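Side-chain contacts in cytoplasmic protein (Cryptococcus neoformans var. grubii serotype A, PDB 7LPO), which probably hydrolyses steryl beta-glucosides, releasing glucose from the sterol, as a sterylglucosidase of glycoside hydrolase family 5: residues N14-H19 and Q29-R34; H425-P430 and S441-R446. All blocks are in the same frame, centred on the assembly; numbering follows the deposited sequence.

Contact 1 (N14-H19 and Q29-R34); sequences NPVSPH and QDVNGR
Val31 meets the 14-19 segment with both of its methyl groups, and most of the packing in this small contact involves it. Val31 CG1 lies 3.6 Å from Ser17 O, and Val31 CG2 comes to 3.7 Å from Pro18 O, so the branch packs against main-chain oxygens more than against side chains. With CG1 anti to the carbonyl carbon (chi1 -58°), that methyl also turns to Val16, whose CG2 is a loose 4.5 Å from Val31 CG1.

No direct hydrogen bond joins the two segments; one water does the work. It donates to Pro18 O at 2.7 Å and accepts from Val31 N at 3.1 Å.

Each side is shaped by its own turn. Ser17 OG accepts from His19 N, an ST turn that bends the chain around Pro18. Asp30 to Gly33 form a type I beta turn in the hairpin between strands 28-29 and 35-43, at the surface of the molecule.

Charged and polar bonds brace that hairpin. Asp30 OD2 forms a salt bridge with Arg34 NE at 2.8 Å, met on its syn side, nearly straight at 169° and within the guanidinium plane. Asp30 OD1 accepts Arg34 N at 2.9 Å from above the carboxylate plane, and more weakly Asn32 N. The guanidinium is shared, since Arg34 NH1 makes a second salt bridge, to Glu708.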
loop_
_atom_site.group_PDB
_atom_site.type_symbol
_atom_site.label_atom_id
_atom_site.label_comp_id
_atom_site.label_asym_id
_atom_site.label_seq_id
_atom_site.Cartn_x
_atom_site.Cartn_y
_atom_site.Cartn_z
ATOM N N ASN A 14 -7.041 -30.741 3.989
ATOM C CA ASN A 14 -6.839 -31.446 2.736
ATOM C C ASN A 14 -5.353 -31.493 2.389
ATOM O O ASN A 14 -4.592 -30.608 2.789
ATOM C CB ASN A 14 -7.596 -30.757 1.601
ATOM C CG ASN A 14 -9.095 -30.766 1.806
ATOM O OD1 ASN A 14 -9.661 -31.745 2.292
ATOM N ND2 ASN A 14 -9.751 -29.670 1.437
ATOM N N PRO A 15 -4.919 -32.508 1.638
ATOM C CA PRO A 15 -3.529 -32.517 1.161
ATOM C C PRO A 15 -3.285 -31.347 0.219
ATOM O O PRO A 15 -4.201 -30.852 -0.439
ATOM C CB PRO A 15 -3.394 -33.865 0.441
ATOM C CG PRO A 15 -4.796 -34.246 0.068
ATOM C CD PRO A 15 -5.690 -33.666 1.148
ATOM N N VAL A 16 -2.036 -30.900 0.168
ATOM C CA VAL A 16 -1.695 -29.673 -0.544
ATOM C C VAL A 16 -0.992 -30.012 -1.852
ATOM O O VAL A 16 -0.248 -30.991 -1.952
ATOM C CB VAL A 16 -0.813 -28.748 0.321
ATOM C CG1 VAL A 16 -1.629 -28.169 1.464
ATOM C CG2 VAL A 16 0.395 -29.496 0.850
ATOM N N SER A 17 -1.228 -29.177 -2.852
ATOM C CA SER A 17 -0.546 -29.290 -4.134
ATOM C C SER A 17 0.952 -29.079 -3.951
ATOM O O SER A 17 1.394 -28.598 -2.897
ATOM C CB SER A 17 -1.107 -28.270 -5.123
ATOM O OG SER A 17 -0.418 -27.034 -5.021
ATOM N N PRO A 18 1.767 -29.409 -4.956
ATOM C CA PRO A 18 3.220 -29.235 -4.798
ATOM C C PRO A 18 3.665 -27.786 -4.849
ATOM O O PRO A 18 4.788 -27.492 -4.424
ATOM C CB PRO A 18 3.812 -30.046 -5.959
ATOM C CG PRO A 18 2.621 -30.516 -6.811
ATOM C CD PRO A 18 1.390 -29.815 -6.321
ATOM N N HIS A 19 2.825 -26.874 -5.330
ATOM C CA HIS A 19 3.129 -25.450 -5.350
ATOM C C HIS A 19 2.638 -24.713 -4.110
ATOM O O HIS A 19 2.762 -23.487 -4.050
ATOM C CB HIS A 19 2.506 -24.798 -6.589
ATOM C CG HIS A 19 2.787 -25.527 -7.864
ATOM N ND1 HIS A 19 4.056 -25.644 -8.386
ATOM C CD2 HIS A 19 1.964 -26.177 -8.721
ATOM C CE1 HIS A 19 4.005 -26.334 -9.512
ATOM N NE2 HIS A 19 2.745 -26.668 -9.738
ATOM N N GLN A 29 7.220 -21.255 3.427
ATOM C CA GLN A 29 7.936 -22.478 3.094
ATOM C C GLN A 29 7.258 -23.208 1.946
ATOM O O GLN A 29 6.025 -23.245 1.869
ATOM C CB GLN A 29 7.999 -23.447 4.276
ATOM C CG GLN A 29 8.643 -22.935 5.522
ATOM C CD GLN A 29 8.305 -23.815 6.704
ATOM O OE1 GLN A 29 7.157 -23.852 7.156
ATOM N NE2 GLN A 29 9.284 -24.560 7.179
ATOM N N ASP A 30 8.066 -23.825 1.081
ATOM C CA ASP A 30 7.555 -24.735 0.070
ATOM C C ASP A 30 7.400 -26.117 0.696
ATOM O O ASP A 30 7.737 -26.330 1.861
ATOM C CB ASP A 30 8.458 -24.735 -1.167
ATOM C CG ASP A 30 9.812 -25.372 -0.929
ATOM O OD1 ASP A 30 10.056 -25.982 0.141
ATOM O OD2 ASP A 30 10.650 -25.257 -1.849
ATOM N N VAL A 31 6.883 -27.074 -0.080
ATOM C CA VAL A 31 6.541 -28.380 0.471
ATOM C C VAL A 31 7.761 -29.202 0.859
ATOM O O VAL A 31 7.618 -30.208 1.564
ATOM C CB VAL A 31 5.667 -29.164 -0.527
ATOM C CG1 VAL A 31 4.395 -28.366 -0.850
ATOM C CG2 VAL A 31 6.450 -29.495 -1.785
ATOM N N ASN A 32 8.959 -28.791 0.456
ATOM C CA ASN A 32 10.176 -29.492 0.836
ATOM C C ASN A 32 10.912 -28.808 1.980
ATOM O O ASN A 32 12.075 -29.133 2.241
ATOM C CB ASN A 32 11.083 -29.638 -0.381
ATOM C CG ASN A 32 10.484 -30.553 -1.437
ATOM O OD1 ASN A 32 9.955 -31.620 -1.125
ATOM N ND2 ASN A 32 10.553 -30.133 -2.692
ATOM N N GLY A 33 10.256 -27.875 2.668
ATOM C CA GLY A 33 10.807 -27.241 3.843
ATOM C C GLY A 33 11.691 -26.036 3.593
ATOM O O GLY A 33 12.198 -25.455 4.558
ATOM N N ARG A 34 11.888 -25.631 2.346
ATOM C CA ARG A 34 12.748 -24.490 2.069
ATOM C C ARG A 34 12.071 -23.191 2.489
ATOM O O ARG A 34 10.888 -22.975 2.213
ATOM C CB ARG A 34 13.093 -24.440 0.582
ATOM C CG ARG A 34 13.883 -25.647 0.085
ATOM C CD ARG A 34 14.469 -25.403 -1.300
ATOM N NE ARG A 34 13.445 -25.050 -2.287
ATOM C CZ ARG A 34 13.706 -24.616 -3.516
ATOM N NH1 ARG A 34 14.960 -24.472 -3.924
ATOM N NH2 ARG A 34 12.712 -24.322 -4.344
HETATM O O HOH W 1 5.518 -25.696 -2.514
#

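Contact 2 (H425-P430 and S441-R446); sequences HFIQAP and SFLKGR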
loop_
_atom_site.group_PDB
_atom_site.type_symbol
_atom_site.label_atom_id
_atom_site.label_comp_id
_atom_site.label_asym_id
_atom_site.label_seq_id
_atom_site.Cartn_x
_atom_site.Cartn_y
_atom_site.Cartn_z
ATOM N N HIS A 425 -4.291 -15.072 4.732
ATOM C CA HIS A 425 -4.760 -13.766 5.175
ATOM C C HIS A 425 -3.561 -12.843 5.356
ATOM O O HIS A 425 -2.746 -13.036 6.269
ATOM C CB HIS A 425 -5.540 -13.894 6.475
ATOM C CG HIS A 425 -6.883 -14.521 6.309
ATOM N ND1 HIS A 425 -7.657 -14.327 5.186
ATOM C CD2 HIS A 425 -7.585 -15.348 7.118
ATOM C CE1 HIS A 425 -8.787 -15.001 5.316
ATOM N NE2 HIS A 425 -8.768 -15.627 6.480
ATOM N N PHE A 426 -3.436 -11.861 4.467
ATOM C CA PHE A 426 -2.431 -10.817 4.599
ATOM C C PHE A 426 -3.046 -9.709 5.437
ATOM O O PHE A 426 -3.944 -8.991 4.978
ATOM C CB PHE A 426 -1.972 -10.328 3.232
ATOM C CG PHE A 426 -1.114 -11.329 2.493
ATOM C CD1 PHE A 426 0.250 -11.351 2.670
ATOM C CD2 PHE A 426 -1.687 -12.256 1.635
ATOM C CE1 PHE A 426 1.034 -12.262 2.004
ATOM C CE2 PHE A 426 -0.907 -13.174 0.947
ATOM C CZ PHE A 426 0.453 -13.177 1.131
ATOM N N ILE A 427 -2.584 -9.601 6.676
ATOM C CA ILE A 427 -3.220 -8.769 7.687
ATOM C C ILE A 427 -2.538 -7.411 7.684
ATOM O O ILE A 427 -1.380 -7.285 8.095
ATOM C CB ILE A 427 -3.158 -9.428 9.069
ATOM C CG1 ILE A 427 -4.010 -10.705 9.065
ATOM C CG2 ILE A 427 -3.635 -8.465 10.135
ATOM C CD1 ILE A 427 -3.412 -11.825 9.849
ATOM N N GLN A 428 -3.253 -6.395 7.218
ATOM C CA GLN A 428 -2.735 -5.035 7.122
ATOM C C GLN A 428 -3.473 -4.207 8.161
ATOM O O GLN A 428 -4.554 -3.679 7.896
ATOM C CB GLN A 428 -2.927 -4.450 5.729
ATOM C CG GLN A 428 -2.083 -3.208 5.472
ATOM C CD GLN A 428 -2.622 -2.373 4.324
ATOM O OE1 GLN A 428 -2.627 -1.145 4.381
ATOM N NE2 GLN A 428 -3.066 -3.042 3.269
ATOM N N ALA A 429 -2.883 -4.107 9.350
ATOM C CA ALA A 429 -3.416 -3.233 10.377
ATOM C C ALA A 429 -3.411 -1.792 9.880
ATOM O O ALA A 429 -2.687 -1.453 8.940
ATOM C CB ALA A 429 -2.592 -3.346 11.658
ATOM N N PRO A 430 -4.222 -0.928 10.488
ATOM C CA PRO A 430 -4.194 0.491 10.111
ATOM C C PRO A 430 -2.797 1.090 10.237
ATOM O O PRO A 430 -1.996 0.708 11.090
ATOM C CB PRO A 430 -5.175 1.138 11.094
ATOM C CG PRO A 430 -6.131 0.020 11.449
ATOM C CD PRO A 430 -5.299 -1.237 11.446
ATOM N N SER A 441 -9.190 -19.168 15.449
ATOM C CA SER A 441 -10.365 -19.718 14.782
ATOM C C SER A 441 -10.596 -19.072 13.422
ATOM O O SER A 441 -11.328 -19.631 12.599
ATOM C CB SER A 441 -11.616 -19.548 15.654
ATOM O OG SER A 441 -11.693 -18.254 16.228
ATOM N N PHE A 442 -10.000 -17.906 13.171
ATOM C CA PHE A 442 -10.057 -17.254 11.867
ATOM C C PHE A 442 -8.727 -17.286 11.128
ATOM O O PHE A 442 -8.713 -17.388 9.902
ATOM C CB PHE A 442 -10.506 -15.793 12.018
ATOM C CG PHE A 442 -11.957 -15.635 12.356
ATOM C CD1 PHE A 442 -12.437 -16.020 13.593
ATOM C CD2 PHE A 442 -12.842 -15.091 11.436
ATOM C CE1 PHE A 442 -13.777 -15.877 13.905
ATOM C CE2 PHE A 442 -14.179 -14.947 11.739
ATOM C CZ PHE A 442 -14.651 -15.341 12.971
ATOM N N LEU A 443 -7.608 -17.187 11.842
ATOM C CA LEU A 443 -6.307 -17.281 11.188
ATOM C C LEU A 443 -6.056 -18.694 10.671
ATOM O O LEU A 443 -5.662 -18.881 9.513
ATOM C CB LEU A 443 -5.210 -16.869 12.160
ATOM C CG LEU A 443 -5.194 -15.410 12.610
ATOM C CD1 LEU A 443 -4.069 -15.188 13.602
ATOM C CD2 LEU A 443 -5.053 -14.499 11.416
ATOM N N LYS A 444 -6.258 -19.696 11.535
ATOM C CA LYS A 444 -6.170 -21.107 11.170
ATOM C C LYS A 444 -4.812 -21.448 10.565
ATOM O O LYS A 444 -4.721 -22.212 9.604
ATOM C CB LYS A 444 -7.298 -21.492 10.212
ATOM C CG LYS A 444 -8.693 -21.477 10.827
ATOM C CD LYS A 444 -9.732 -22.101 9.871
ATOM C CE LYS A 444 -11.128 -22.116 10.488
ATOM N NZ LYS A 444 -12.187 -22.514 9.513
ATOM N N GLY A 445 -3.752 -20.871 11.127
ATOM C CA GLY A 445 -2.402 -21.209 10.720
ATOM C C GLY A 445 -2.048 -20.843 9.302
ATOM O O GLY A 445 -1.150 -21.452 8.714
ATOM N N ARG A 446 -2.711 -19.846 8.731
ATOM C CA ARG A 446 -2.441 -19.496 7.340
ATOM C C ARG A 446 -2.606 -17.981 7.189
ATOM O O ARG A 446 -3.601 -17.485 6.651
ATOM C CB ARG A 446 -3.357 -20.259 6.386
ATOM C CG ARG A 446 -2.926 -20.173 4.945
ATOM C CD ARG A 446 -3.129 -21.496 4.210
ATOM N NE ARG A 446 -2.736 -21.347 2.812
ATOM C CZ ARG A 446 -1.474 -21.357 2.398
ATOM N NH1 ARG A 446 -0.501 -21.542 3.283
ATOM N NH2 ARG A 446 -1.189 -21.190 1.114
HETATM O O HOH W 2 -10.919 -16.426 8.300
#
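His425 faces the 441-446 segment with its backbone and its ring. The direct polar link is main chain to main chain: His425 N donates to Arg446 O at 3.2 Å, almost straight at 171°.

A second polar link runs through the imidazole. Its CG stands anti to the carbonyl carbon (chi1 -72°), which brings the ring's edge up to the end of helix 440-443, with Phe442 O near the ring plane and 3.6 Å from His425 CD2. A water links the ring to that carbonyl, 2.9 Å from His425 NE2 and donating to Phe442 O at 2.9 Å. Trp409 of helix 400-419 meets the same ring edge-to-face.

Apolar packing is concentrated in one methyl pair, Ile427 CD1 against Leu443 CD2 at 3.5 Å, the two side chains crossing at about a right angle. Arg446 sends its guanidinium elsewhere, NE donating to Glu422 O.

Past Leu443 the chain leaves the helix through Lys444, with positive phi, and a type I' turn closed by Arg446 N to Leu443 O. This leads it into strand 447-449, parallel to 424-427: a beta-alpha-beta crossover, here with a short helix, the unit that repeats around the TIM barrel of family 5 glycosidases.

Overall arrangement
Contact 1 comes first along the chain and is complete before contact 2 opens some 390 residues later. Their centres lie about 20 Å apart on the same side of the molecule's centre, and their nearest atoms stay about 7 Å from each other without touching. Contact 1 sits at the surface, about 28 Å from the chain centre, on the hairpin that leads into strand 35-43; contact 2 is buried, about 17 Å from it, between strand 424-427 and the end of helix 440-443, just ahead of strand 447-449. Ile21, in the loop between 14-19 and 29-34, accepts through its O from Arg446 NH1 and joins the two neighbourhoods. The hairpin of contact 1 borders the C-terminal domain, while contact 2 lies within the barrel.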